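Local coordinates for protein Nsp15 (Middle East respiratory syndrome-related coronavirus, PDB 5YVD) that acts as an endoribonuclease, probably cutting RNA at uridylates as its family does, and assembles from six copies of the chain, at residues Leu2-Phe7 against Glu19-Val24; Cys189-Ser194 against Pro318-Met323; Ser204-Asp209 against Lys220-Glu225; Gly258-Glu263 against Tyr275-Thr280; Ser312-Val317 against Glu325-Cys330. One frame throughout, in Å; residues are numbered along the deposited sequence.

Contact 1 (Leu2-Phe7 against Glu19-Val24); sequences LENIAF and EGELPV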
# COMPACT_ATOMS: atom_id res chain seq x y z
N LEU A 2 12.71 -4.95 17.09
CA LEU A 2 11.73 -3.90 16.86
C LEU A 2 11.17 -3.22 18.09
O LEU A 2 11.31 -2.00 18.23
CB LEU A 2 10.58 -4.47 16.04
CG LEU A 2 9.51 -3.48 15.60
CD1 LEU A 2 10.01 -2.30 14.76
CD2 LEU A 2 8.52 -4.30 14.82
N GLU A 3 10.53 -3.97 18.98
CA GLU A 3 9.89 -3.30 20.13
C GLU A 3 10.88 -2.73 21.12
O GLU A 3 10.56 -1.80 21.86
CB GLU A 3 8.81 -4.11 20.86
CG GLU A 3 8.71 -5.58 20.56
CD GLU A 3 8.10 -5.85 19.22
OE1 GLU A 3 6.90 -5.53 19.05
OE2 GLU A 3 8.84 -6.37 18.34
N ASN A 4 12.09 -3.26 21.10
CA ASN A 4 13.15 -2.76 21.95
C ASN A 4 13.71 -1.45 21.41
O ASN A 4 14.05 -0.51 22.15
CB ASN A 4 14.27 -3.79 22.08
CG ASN A 4 15.48 -3.23 22.77
OD1 ASN A 4 16.53 -3.09 22.17
ND2 ASN A 4 15.31 -2.85 24.03
N ILE A 5 13.77 -1.38 20.09
CA ILE A 5 14.18 -0.17 19.43
C ILE A 5 13.18 0.93 19.71
O ILE A 5 13.55 2.04 20.06
CB ILE A 5 14.32 -0.43 17.93
CG1 ILE A 5 15.57 -1.27 17.70
CG2 ILE A 5 14.37 0.87 17.15
CD1 ILE A 5 15.50 -2.14 16.49
N ALA A 6 11.90 0.60 19.57
CA ALA A 6 10.83 1.53 19.94
C ALA A 6 11.00 2.04 21.36
O ALA A 6 10.69 3.18 21.66
CB ALA A 6 9.48 0.85 19.78
N PHE A 7 11.47 1.17 22.25
CA PHE A 7 11.59 1.54 23.65
C PHE A 7 12.71 2.54 23.85
O PHE A 7 12.53 3.56 24.49
CB PHE A 7 11.81 0.28 24.49
CG PHE A 7 11.94 0.53 25.97
CD1 PHE A 7 10.83 0.49 26.80
CD2 PHE A 7 13.21 0.77 26.54
CE1 PHE A 7 10.95 0.71 28.16
CE2 PHE A 7 13.34 0.98 27.89
CZ PHE A 7 12.21 0.96 28.71
N GLU A 19 17.63 -1.96 27.74
CA GLU A 19 16.63 -3.02 27.66
C GLU A 19 15.23 -2.49 27.89
O GLU A 19 15.05 -1.55 28.66
CB GLU A 19 16.93 -4.15 28.66
CG GLU A 19 17.51 -5.37 27.97
CD GLU A 19 18.25 -6.30 28.92
OE1 GLU A 19 17.71 -6.62 30.02
OE2 GLU A 19 19.38 -6.70 28.55
N GLY A 20 14.25 -3.10 27.22
CA GLY A 20 12.83 -2.72 27.35
C GLY A 20 12.06 -3.00 26.08
O GLY A 20 12.67 -3.14 25.02
N GLU A 21 10.73 -3.09 26.19
CA GLU A 21 9.85 -3.35 25.04
C GLU A 21 8.67 -2.39 25.02
O GLU A 21 8.15 -2.03 26.06
CB GLU A 21 9.31 -4.79 25.06
CG GLU A 21 10.05 -5.77 24.16
CD GLU A 21 11.38 -6.23 24.75
OE1 GLU A 21 11.37 -6.62 25.94
OE2 GLU A 21 12.42 -6.23 24.05
N LEU A 22 8.25 -1.97 23.83
CA LEU A 22 6.96 -1.30 23.67
C LEU A 22 6.14 -2.02 22.61
O LEU A 22 6.68 -2.60 21.70
CB LEU A 22 7.17 0.15 23.27
CG LEU A 22 7.70 1.12 24.34
CD1 LEU A 22 7.73 2.53 23.76
CD2 LEU A 22 6.91 1.10 25.65
N PRO A 23 4.81 -1.99 22.71
CA PRO A 23 4.06 -2.60 21.59
C PRO A 23 4.14 -1.70 20.36
O PRO A 23 4.07 -0.49 20.49
CB PRO A 23 2.63 -2.70 22.11
CG PRO A 23 2.57 -1.82 23.33
CD PRO A 23 3.94 -1.40 23.74
N VAL A 24 4.29 -2.31 19.18
CA VAL A 24 4.50 -1.61 17.92
C VAL A 24 3.59 -2.19 16.83
O VAL A 24 3.50 -3.41 16.69
CB VAL A 24 5.96 -1.78 17.45
CG1 VAL A 24 6.18 -1.20 16.06
CG2 VAL A 24 6.93 -1.14 18.43
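Asn4 and Glu21 mark where the extended 19-24 loop comes closest to the first turns of helix 2-12, with their CA atoms 4.6 Å apart, and beside them Leu22 N donates to Glu3 O at 3.0 Å. A second bond runs from the Asn4 side chain. Its ND2 meets Gly20 O at 2.8 Å in a nearly straight line (170°), lying on a carbonyl lone pair and using an N-H in the amide plane. The same amide nitrogen also donates to Val18 O, so asparagine suits a place where two loop carbonyls need a donor. Gly20, without a side chain, allows the Phe7 ring to lie flat against the backbone: Gly20 CA sits 3.5 Å from the ring centroid over one face, a CH-pi contact. Phe7 reaches that position with CG anti to its N (chi1 -180°), and Leu22 CG comes up at the ring edge, 4.0 Å from Phe7 CD1. Farther along, small Ala6 admits Val24 closely, CB to CG2 at 3.5 Å, while Val24 CG1 touches Leu2 CG. Glu3 meets Glu21 through methylenes and sends OE2 to Leu2 N of the second subunit. The loop is thus held to the helix by two hydrogen bonds and an apolar seam, while the carboxylate of Glu3 serves the subunit interface, in keeping with a region assigned to oligomerisation.

Contact 2 (Cys189-Ser194 against Pro318-Met323); sequences CIYTQS and PIDLTM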
# COMPACT_ATOMS: atom_id res chain seq x y z
N CYS A 189 42.08 23.37 -2.50
CA CYS A 189 40.68 23.28 -2.87
C CYS A 189 39.83 24.37 -2.19
O CYS A 189 40.07 24.80 -1.05
CB CYS A 189 40.27 21.85 -2.53
SG CYS A 189 38.63 21.47 -1.95
N ILE A 190 38.84 24.83 -2.93
CA ILE A 190 37.89 25.83 -2.46
C ILE A 190 36.71 25.02 -1.88
O ILE A 190 36.54 23.84 -2.25
CB ILE A 190 37.54 26.79 -3.66
CG1 ILE A 190 38.41 28.05 -3.58
CG2 ILE A 190 36.08 27.19 -3.76
CD1 ILE A 190 38.24 28.85 -2.31
N TYR A 191 35.92 25.59 -0.97
CA TYR A 191 34.71 24.88 -0.49
C TYR A 191 33.40 25.64 -0.68
O TYR A 191 33.30 26.80 -0.30
CB TYR A 191 34.84 24.52 0.97
CG TYR A 191 35.76 23.38 1.25
CD1 TYR A 191 35.36 22.06 0.97
CD2 TYR A 191 37.01 23.59 1.80
CE1 TYR A 191 36.20 20.99 1.23
CE2 TYR A 191 37.87 22.54 2.07
CZ TYR A 191 37.46 21.23 1.79
OH TYR A 191 38.32 20.18 2.07
N THR A 192 32.39 24.97 -1.22
CA THR A 192 31.02 25.48 -1.19
C THR A 192 30.61 25.55 0.26
O THR A 192 31.27 24.96 1.09
CB THR A 192 30.04 24.57 -1.95
OG1 THR A 192 30.17 23.23 -1.48
CG2 THR A 192 30.33 24.61 -3.44
N GLN A 193 29.55 26.26 0.59
CA GLN A 193 29.31 26.62 2.01
C GLN A 193 28.03 26.07 2.61
O GLN A 193 27.72 26.38 3.75
CB GLN A 193 29.31 28.14 2.18
CG GLN A 193 30.63 28.78 1.84
CD GLN A 193 31.66 28.51 2.89
OE1 GLN A 193 31.38 28.51 4.08
NE2 GLN A 193 32.88 28.27 2.45
N SER A 194 27.28 25.28 1.85
CA SER A 194 26.13 24.56 2.38
C SER A 194 25.04 25.47 2.99
O SER A 194 24.38 25.08 3.93
CB SER A 194 26.62 23.54 3.44
OG SER A 194 27.58 22.62 2.91
N PRO A 318 39.26 23.32 -8.70
CA PRO A 318 39.21 22.39 -7.58
C PRO A 318 38.32 22.95 -6.46
O PRO A 318 38.62 24.00 -5.90
CB PRO A 318 40.67 22.29 -7.14
CG PRO A 318 41.26 23.60 -7.50
CD PRO A 318 40.53 24.07 -8.72
N ILE A 319 37.22 22.24 -6.18
CA ILE A 319 36.21 22.63 -5.21
C ILE A 319 35.64 21.40 -4.53
O ILE A 319 35.40 20.38 -5.19
CB ILE A 319 35.01 23.31 -5.90
CG1 ILE A 319 35.45 24.57 -6.63
CG2 ILE A 319 33.94 23.65 -4.87
CD1 ILE A 319 34.38 25.17 -7.51
N ASP A 320 35.37 21.48 -3.24
CA ASP A 320 34.67 20.39 -2.56
C ASP A 320 35.33 19.02 -2.85
O ASP A 320 34.65 18.00 -3.05
CB ASP A 320 33.16 20.37 -2.95
CG ASP A 320 32.34 21.50 -2.28
OD1 ASP A 320 32.89 22.30 -1.52
OD2 ASP A 320 31.12 21.58 -2.50
N LEU A 321 36.66 19.03 -2.91
CA LEU A 321 37.46 17.83 -3.05
C LEU A 321 37.38 17.11 -4.42
O LEU A 321 38.00 16.07 -4.57
CB LEU A 321 37.20 16.86 -1.89
CG LEU A 321 37.31 17.47 -0.48
CD1 LEU A 321 36.89 16.50 0.62
CD2 LEU A 321 38.71 17.98 -0.17
N THR A 322 36.66 17.68 -5.39
CA THR A 322 36.62 17.21 -6.81
C THR A 322 37.10 18.33 -7.74
O THR A 322 37.50 19.41 -7.28
CB THR A 322 35.19 16.89 -7.29
OG1 THR A 322 34.30 16.84 -6.17
CG2 THR A 322 35.14 15.57 -8.07
N MET A 323 37.03 18.07 -9.04
CA MET A 323 37.21 19.13 -10.04
C MET A 323 35.84 19.57 -10.46
O MET A 323 35.02 18.72 -10.75
CB MET A 323 38.00 18.63 -11.26
CG MET A 323 38.66 19.75 -12.06
SD MET A 323 40.02 20.57 -11.17
CE MET A 323 41.45 19.67 -11.80
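Ile190 and Ile319 form a single beta bridge, Ile190 N donating to Pro318 O at 3.1 Å and Ile190 O accepting from Asp320 N at 2.8 Å. Proline can join such a bridge because its carbonyl alone is needed. Next, Asp320 and Leu321 occupy the corners of a type I' turn from Ile319 to Thr322, which directs the N-H of Leu321 to Cys189 SG at 3.3 Å, a thiol serving as acceptor. The Asp320 CG lies beside its own backbone N (chi1 -75°), which turns the carboxylate to Thr192: OD1 accepts from Thr192 N at 2.7 Å on the syn side, 29° out of the carboxylate plane. Asp320 OD2 is hydrogen-bonded to Thr271 OG1, Lys70 to Thr192 OG1, and Asn74 ND2 to Asp320 O. Tyr191 brings its edge to Asp320 OD1, 3.5 Å from CD1, and takes Cys189 SG over one face; its OH is hydrogen-bonded to Val149 O. Leu321 CD2 touches both Cys189 SG and the phenol end of Tyr191, 4.0 Å from CZ. With its oxygens paired in this way, the buried Asp320 carboxylate can be accommodated, and together with the backbone bonds it links the 189-194 loop to the hairpin turn.

Contact 3 (Ser204-Asp209 against Lys220-Glu225); sequences SDMEKD and KKYGLE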
# COMPACT_ATOMS: atom_id res chain seq x y z
N SER A 204 31.69 37.42 4.79
CA SER A 204 32.76 38.37 4.50
C SER A 204 32.17 39.76 4.28
O SER A 204 30.96 39.92 4.14
CB SER A 204 33.51 37.94 3.24
OG SER A 204 32.75 38.28 2.09
N ASP A 205 33.02 40.78 4.22
CA ASP A 205 32.54 42.13 3.99
C ASP A 205 31.90 42.31 2.62
O ASP A 205 30.87 42.97 2.46
CB ASP A 205 33.69 43.12 4.15
CG ASP A 205 33.93 43.48 5.58
OD1 ASP A 205 32.97 43.45 6.38
OD2 ASP A 205 35.09 43.81 5.89
N MET A 206 32.51 41.70 1.62
CA MET A 206 31.95 41.70 0.29
C MET A 206 30.54 41.08 0.30
O MET A 206 29.61 41.66 -0.25
CB MET A 206 32.87 40.96 -0.68
CG MET A 206 32.60 41.28 -2.13
SD MET A 206 33.33 40.04 -3.21
CE MET A 206 34.98 40.70 -3.39
N GLU A 207 30.37 39.93 0.95
CA GLU A 207 29.04 39.30 0.99
C GLU A 207 28.00 40.23 1.63
O GLU A 207 26.87 40.31 1.15
CB GLU A 207 29.09 37.92 1.67
CG GLU A 207 29.91 36.91 0.87
CD GLU A 207 29.46 35.44 0.99
OE1 GLU A 207 29.19 34.96 2.12
OE2 GLU A 207 29.42 34.76 -0.07
N LYS A 208 28.39 40.95 2.68
CA LYS A 208 27.45 41.86 3.37
C LYS A 208 27.02 43.02 2.48
O LYS A 208 25.83 43.36 2.42
CB LYS A 208 28.07 42.43 4.65
CG LYS A 208 28.27 41.41 5.77
CD LYS A 208 28.83 42.09 7.02
CE LYS A 208 29.65 41.14 7.87
NZ LYS A 208 28.86 40.74 9.06
N ASP A 209 28.00 43.62 1.81
CA ASP A 209 27.69 44.72 0.93
C ASP A 209 26.75 44.19 -0.15
O ASP A 209 25.75 44.83 -0.50
CB ASP A 209 28.97 45.32 0.33
CG ASP A 209 29.79 46.15 1.33
OD1 ASP A 209 29.32 46.43 2.46
OD2 ASP A 209 30.92 46.53 0.97
N LYS A 220 30.84 48.78 -8.93
CA LYS A 220 31.89 49.80 -9.00
C LYS A 220 32.82 49.79 -7.78
O LYS A 220 34.02 50.01 -7.93
CB LYS A 220 31.29 51.18 -9.22
CG LYS A 220 30.66 51.33 -10.60
CD LYS A 220 29.76 52.55 -10.69
CE LYS A 220 29.20 52.71 -12.10
NZ LYS A 220 28.27 53.87 -12.24
N LYS A 221 32.29 49.54 -6.59
CA LYS A 221 33.14 49.40 -5.42
C LYS A 221 34.21 48.32 -5.53
O LYS A 221 35.33 48.48 -5.02
CB LYS A 221 32.31 49.10 -4.19
CG LYS A 221 33.11 48.72 -2.97
CD LYS A 221 32.37 49.04 -1.69
CE LYS A 221 33.13 48.49 -0.48
NZ LYS A 221 32.46 48.84 0.79
N TYR A 222 33.88 47.21 -6.19
CA TYR A 222 34.77 46.03 -6.25
C TYR A 222 35.40 45.83 -7.63
O TYR A 222 36.06 44.82 -7.87
CB TYR A 222 34.04 44.77 -5.75
CG TYR A 222 33.74 44.81 -4.26
CD1 TYR A 222 32.46 45.09 -3.79
CD2 TYR A 222 34.75 44.59 -3.32
CE1 TYR A 222 32.20 45.16 -2.43
CE2 TYR A 222 34.49 44.65 -1.96
CZ TYR A 222 33.22 44.93 -1.52
OH TYR A 222 32.94 45.03 -0.17
N GLY A 223 35.20 46.79 -8.54
CA GLY A 223 35.81 46.75 -9.87
C GLY A 223 35.28 45.67 -10.79
O GLY A 223 36.02 45.12 -11.60
N LEU A 224 33.98 45.38 -10.70
CA LEU A 224 33.42 44.27 -11.49
C LEU A 224 32.79 44.66 -12.83
O LEU A 224 32.11 43.88 -13.46
CB LEU A 224 32.41 43.47 -10.64
CG LEU A 224 33.02 42.85 -9.37
CD1 LEU A 224 31.88 42.37 -8.48
CD2 LEU A 224 33.98 41.70 -9.68
N GLU A 225 33.06 45.87 -13.29
CA GLU A 225 32.54 46.34 -14.56
C GLU A 225 32.68 45.37 -15.75
O GLU A 225 31.81 45.32 -16.59
CB GLU A 225 33.17 47.69 -14.90
CG GLU A 225 32.70 48.84 -14.00
CD GLU A 225 33.56 49.09 -12.78
OE1 GLU A 225 34.26 48.17 -12.31
OE2 GLU A 225 33.54 50.22 -12.25
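Asp209 on helix 205-212 takes two donors from the end of helix 215-221, both on OD2. The ionic one is a salt bridge: Lys221 NZ stands 2.8 Å from Asp209 OD2, on the syn side but 30° out of the carboxylate plane. Lysine suits this exposed position because its extended chain, with CG anti to the backbone N (chi1 170°), carries the ammonium across the gap between the helices. The neutral hydrogen bond comes from Tyr222, whose OH donates to Asp209 OD2, also at 2.8 Å, from the opposite face of the carboxylate. Two donors on opposite faces of its plane hold the carboxylate in this orientation, and the nearby ammonium would be expected to favour the charged form of the acid.

The ring faces take carbon and sulfur contacts. Met206 CG lies over the centre of one Tyr222 face, 3.8 Å from the centroid, a CH-pi contact, and Met206 SD adds a more distant Met-aromatic contact at 4.8 Å from the same centroid. A flexible thioether chain can follow a flat ring in this way. Lys221 CG rests against the opposite face, toward the rim, and Phe218 meets the ring as well. The whole is a surface pairing of two consecutive helices in the endoribonuclease domain, joined by a Met-aromatic contact and a shared aspartate oxygen.

Contact 4 (Gly258-Glu263 against Tyr275-Thr280); sequences GHIIME and YFITET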
# COMPACT_ATOMS: atom_id res chain seq x y z
N GLY A 258 10.68 38.21 -2.23
CA GLY A 258 9.35 37.61 -2.18
C GLY A 258 8.67 37.23 -3.49
O GLY A 258 7.49 36.84 -3.49
N HIS A 259 9.37 37.33 -4.61
CA HIS A 259 8.72 37.18 -5.91
C HIS A 259 9.32 36.02 -6.73
O HIS A 259 9.41 36.09 -7.97
CB HIS A 259 8.78 38.51 -6.65
CG HIS A 259 7.95 39.59 -6.03
ND1 HIS A 259 7.28 40.53 -6.77
CD2 HIS A 259 7.66 39.88 -4.74
CE1 HIS A 259 6.62 41.35 -5.98
NE2 HIS A 259 6.84 40.98 -4.74
N ILE A 260 9.68 34.95 -6.02
CA ILE A 260 10.35 33.81 -6.64
C ILE A 260 9.80 32.48 -6.18
O ILE A 260 9.61 32.27 -4.98
CB ILE A 260 11.89 33.83 -6.34
CG1 ILE A 260 12.56 34.93 -7.18
CG2 ILE A 260 12.52 32.44 -6.54
CD1 ILE A 260 13.60 34.44 -8.15
N ILE A 261 9.61 31.57 -7.13
CA ILE A 261 9.23 30.18 -6.87
C ILE A 261 10.31 29.24 -7.39
O ILE A 261 10.71 29.33 -8.56
CB ILE A 261 7.97 29.78 -7.65
CG1 ILE A 261 6.76 30.48 -7.08
CG2 ILE A 261 7.76 28.26 -7.59
CD1 ILE A 261 5.45 29.88 -7.58
N MET A 262 10.72 28.30 -6.55
CA MET A 262 11.71 27.32 -6.92
C MET A 262 11.18 25.92 -6.73
O MET A 262 10.31 25.67 -5.91
CB MET A 262 12.93 27.45 -6.04
CG MET A 262 13.63 28.77 -6.14
SD MET A 262 14.55 29.03 -4.63
CE MET A 262 15.75 27.70 -4.69
N GLU A 263 11.78 25.00 -7.47
CA GLU A 263 11.41 23.61 -7.47
C GLU A 263 12.75 22.94 -7.71
O GLU A 263 13.42 23.22 -8.72
CB GLU A 263 10.47 23.36 -8.67
CG GLU A 263 9.12 22.70 -8.40
CD GLU A 263 8.24 22.55 -9.68
OE1 GLU A 263 8.19 23.47 -10.57
OE2 GLU A 263 7.57 21.49 -9.79
N TYR A 275 17.88 24.19 -10.10
CA TYR A 275 16.55 24.68 -9.75
C TYR A 275 15.73 25.00 -10.99
O TYR A 275 16.28 25.36 -12.03
CB TYR A 275 16.62 25.91 -8.83
CG TYR A 275 17.31 25.65 -7.50
CD1 TYR A 275 18.61 26.08 -7.28
CD2 TYR A 275 16.67 24.96 -6.46
CE1 TYR A 275 19.26 25.84 -6.08
CE2 TYR A 275 17.33 24.72 -5.25
CZ TYR A 275 18.63 25.17 -5.08
OH TYR A 275 19.33 24.94 -3.93
N PHE A 276 14.42 24.86 -10.84
CA PHE A 276 13.43 25.24 -11.83
C PHE A 276 12.83 26.54 -11.29
O PHE A 276 11.99 26.50 -10.39
CB PHE A 276 12.39 24.13 -11.88
CG PHE A 276 11.34 24.29 -12.92
CD1 PHE A 276 11.33 23.46 -14.04
CD2 PHE A 276 10.31 25.20 -12.76
CE1 PHE A 276 10.34 23.56 -15.00
CE2 PHE A 276 9.31 25.30 -13.73
CZ PHE A 276 9.34 24.49 -14.85
N ILE A 277 13.28 27.68 -11.80
CA ILE A 277 12.95 28.96 -11.19
C ILE A 277 12.05 29.82 -12.04
O ILE A 277 12.18 29.90 -13.26
CB ILE A 277 14.20 29.80 -10.84
CG1 ILE A 277 15.33 28.89 -10.38
CG2 ILE A 277 13.86 30.83 -9.75
CD1 ILE A 277 16.48 29.66 -9.74
N THR A 278 11.15 30.49 -11.35
CA THR A 278 10.20 31.39 -11.97
C THR A 278 10.15 32.68 -11.17
O THR A 278 10.22 32.65 -9.95
CB THR A 278 8.81 30.73 -12.01
OG1 THR A 278 8.94 29.36 -12.43
CG2 THR A 278 7.87 31.46 -12.96
N GLU A 279 10.08 33.81 -11.85
CA GLU A 279 9.93 35.12 -11.20
C GLU A 279 8.49 35.55 -11.42
O GLU A 279 7.98 35.50 -12.55
CB GLU A 279 10.90 36.13 -11.80
CG GLU A 279 11.19 37.34 -10.92
CD GLU A 279 10.22 38.51 -11.07
OE1 GLU A 279 9.25 38.45 -11.87
OE2 GLU A 279 10.44 39.52 -10.37
N THR A 280 7.83 35.99 -10.35
CA THR A 280 6.37 36.15 -10.37
C THR A 280 5.85 37.55 -10.79
O THR A 280 4.63 37.78 -10.84
CB THR A 280 5.75 35.69 -9.03
OG1 THR A 280 6.33 36.42 -7.93
CG2 THR A 280 5.99 34.19 -8.83
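Met262 bends its chain at chi3 (64°) to bring its methyl over Tyr275: CE lies 3.6 Å from the ring centroid, over one face and toward the rim, a CH-pi contact. The sulfur stands higher above the same face, a Met-aromatic pair well suited to a flexible thioether beside a broad phenol. Further along the same side of the sheet, Ile260 CG2 and Ile277 CG2 meet diagonally across the strands at 3.8 Å. Beta-branched residues such as these suit extended backbone.

The contact is a beta hairpin of antiparallel strands 260-263 and 273-279, an outer and the central strand of the three-stranded sheet within this chain. At the hydrogen-bonded pair of Ile261 and Thr278, Ile261 N reaches Thr278 O and Thr278 N reaches Ile261 O, both at 3.1 Å. Phe276 N donates to Glu263 O at 2.9 Å.

On the other side Glu263 lies alongside Phe276, pointing the same way, their CB atoms 3.8 Å apart. The carboxylate and ring planes are turned 69° to each other, while Glu263 OE2 is hydrogen-bonded to Tyr58 of the third subunit. Thr280 sets OG1 between its backbone N and carbonyl carbon (chi1 57°); from there the hydroxyl adds a weak hydrogen bond of its own to His259 O, which also accepts from Thr280 N at 2.9 Å. Thr278 OG1 is hydrogen-bonded to Asn157 of the third subunit, and Glu279 makes a salt bridge to Arg254.

Contact 5 (Ser312-Val317 against Glu325-Cys330); sequences SKVVKV and EFMLWC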
# COMPACT_ATOMS: atom_id res chain seq x y z
N SER A 312 35.25 31.44 -25.78
CA SER A 312 34.69 30.27 -25.09
C SER A 312 35.77 29.36 -24.49
O SER A 312 36.83 29.16 -25.09
CB SER A 312 33.88 29.40 -26.06
OG SER A 312 33.55 28.16 -25.47
N LYS A 313 35.46 28.81 -23.31
CA LYS A 313 36.45 28.11 -22.50
C LYS A 313 35.77 27.32 -21.38
O LYS A 313 34.98 27.88 -20.63
CB LYS A 313 37.37 29.19 -21.91
CG LYS A 313 38.16 28.77 -20.68
CD LYS A 313 39.60 28.40 -20.97
CE LYS A 313 40.21 27.78 -19.73
NZ LYS A 313 41.63 27.39 -19.93
N VAL A 314 36.07 26.02 -21.30
CA VAL A 314 35.81 25.20 -20.13
C VAL A 314 36.89 25.49 -19.08
O VAL A 314 38.06 25.20 -19.30
CB VAL A 314 35.86 23.68 -20.44
CG1 VAL A 314 35.55 22.88 -19.18
CG2 VAL A 314 34.91 23.29 -21.57
N VAL A 315 36.49 26.05 -17.94
CA VAL A 315 37.38 26.38 -16.83
C VAL A 315 37.24 25.31 -15.77
O VAL A 315 36.12 24.99 -15.36
CB VAL A 315 36.98 27.71 -16.15
CG1 VAL A 315 37.87 28.02 -14.93
CG2 VAL A 315 37.00 28.85 -17.17
N LYS A 316 38.38 24.83 -15.27
CA LYS A 316 38.42 23.71 -14.35
C LYS A 316 38.81 24.21 -12.97
O LYS A 316 39.87 24.79 -12.83
CB LYS A 316 39.45 22.70 -14.84
CG LYS A 316 38.97 21.91 -16.04
CD LYS A 316 40.07 21.02 -16.62
CE LYS A 316 39.71 20.54 -18.02
NZ LYS A 316 39.01 19.22 -18.01
N VAL A 317 37.97 24.01 -11.96
CA VAL A 317 38.29 24.51 -10.62
C VAL A 317 38.22 23.41 -9.57
O VAL A 317 37.25 22.65 -9.54
CB VAL A 317 37.35 25.65 -10.17
CG1 VAL A 317 37.85 26.25 -8.85
CG2 VAL A 317 37.23 26.75 -11.22
N GLU A 325 33.70 22.10 -13.26
CA GLU A 325 33.86 22.76 -14.54
C GLU A 325 32.79 23.78 -14.75
O GLU A 325 31.63 23.57 -14.41
CB GLU A 325 33.80 21.74 -15.66
CG GLU A 325 34.94 20.74 -15.60
CD GLU A 325 34.99 19.82 -16.81
OE1 GLU A 325 34.09 19.90 -17.68
OE2 GLU A 325 35.95 19.03 -16.86
N PHE A 326 33.19 24.90 -15.35
CA PHE A 326 32.28 25.94 -15.73
C PHE A 326 32.53 26.26 -17.16
O PHE A 326 33.66 26.11 -17.64
CB PHE A 326 32.59 27.22 -14.98
CG PHE A 326 32.51 27.10 -13.49
CD1 PHE A 326 33.51 26.46 -12.78
CD2 PHE A 326 31.46 27.68 -12.79
CE1 PHE A 326 33.44 26.37 -11.40
CE2 PHE A 326 31.38 27.59 -11.41
CZ PHE A 326 32.37 26.94 -10.71
N MET A 327 31.50 26.75 -17.84
CA MET A 327 31.72 27.43 -19.11
C MET A 327 31.91 28.92 -18.82
O MET A 327 31.26 29.47 -17.92
CB MET A 327 30.54 27.19 -20.03
CG MET A 327 30.40 25.74 -20.46
SD MET A 327 31.84 25.14 -21.36
CE MET A 327 31.95 26.32 -22.71
N LEU A 328 32.83 29.54 -19.56
CA LEU A 328 33.00 30.99 -19.56
C LEU A 328 32.95 31.51 -20.99
O LEU A 328 33.84 31.23 -21.79
CB LEU A 328 34.33 31.41 -18.93
CG LEU A 328 34.59 32.93 -18.92
CD1 LEU A 328 33.53 33.71 -18.13
CD2 LEU A 328 35.99 33.28 -18.39
N TRP A 329 31.91 32.30 -21.29
CA TRP A 329 31.76 32.93 -22.59
C TRP A 329 32.13 34.40 -22.51
O TRP A 329 31.66 35.09 -21.60
CB TRP A 329 30.31 32.77 -23.06
CG TRP A 329 29.94 31.33 -23.31
CD1 TRP A 329 29.63 30.37 -22.37
CD2 TRP A 329 29.85 30.69 -24.58
NE1 TRP A 329 29.35 29.18 -22.99
CE2 TRP A 329 29.47 29.35 -24.35
CE3 TRP A 329 30.04 31.12 -25.90
CZ2 TRP A 329 29.29 28.44 -25.39
CZ3 TRP A 329 29.85 30.22 -26.93
CH2 TRP A 329 29.48 28.89 -26.68
N CYS A 330 32.95 34.88 -23.44
CA CYS A 330 33.37 36.29 -23.47
C CYS A 330 33.16 36.96 -24.82
O CYS A 330 33.06 36.29 -25.84
CB CYS A 330 34.83 36.43 -23.08
SG CYS A 330 35.14 36.07 -21.35
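Val315 and Phe326 sit at the middle of a beta hairpin whose arms are strands 312-319 and 322-331, running antiparallel in the endoribonuclease domain. They form a hydrogen-bonded pair, Val315 N to Phe326 O at 2.8 Å and Phe326 N to Val315 O at 2.9 Å, and Leu328 N adds a bond to Lys313 O at 2.9 Å.

On the side of the sheet bearing Val315, the contact is mainly apolar. Val317 CG2 comes to Phe326 CE1 at 3.8 Å, while the ring turns its edge toward Val315 O. Val315 CG2, which lies anti to its own carbonyl carbon, touches Leu328 CB at 4.1 Å. Branched and aromatic residues fit this buried side, and Phe338 stacks on Phe326 from the third strand.

The other side is more mixed. Val314 CG2 meets Met327 SD at 3.6 Å, the methionine curling over toward the neighbouring strand through bends at chi2 (-60°) and chi3 (-57°), which also bring CE near Ser312 OG. At the far end Ser312 CB lies over the six-membered ring of Trp329, 4.3 Å from its centroid, in a CH-pi contact that a small side chain permits. Lys316 and Glu325 run side by side, and NZ makes a salt bridge to Glu325 OE2 at 3.3 Å, from above the carboxylate plane; long charged chains suit this outer strip. With strand 334-340 bonded along the far edge of strand 322-331, the hairpin is two strands of a three-stranded antiparallel meander.

From the N terminus, contact 1 closes a short loop made of the rest of helix 2-12 and the chain that follows it, bringing 19-24 back to the helix start in the oligomerisation region; its centre is about 43 Å from that of contact 2. Contact 2 opens a long loop at 189-194 that returns at 318-323, and contacts 3 and 4 nest inside it in series, pairing two helices and closing a hairpin. Contact 5 closes another short hairpin loop and crosses contact 2, their segments alternating along the chain; both use strands 312-319 and 322-331, and Met323 packs on Val317 and Lys316. Contacts 2 to 5 thus tie together the endoribonuclease domain.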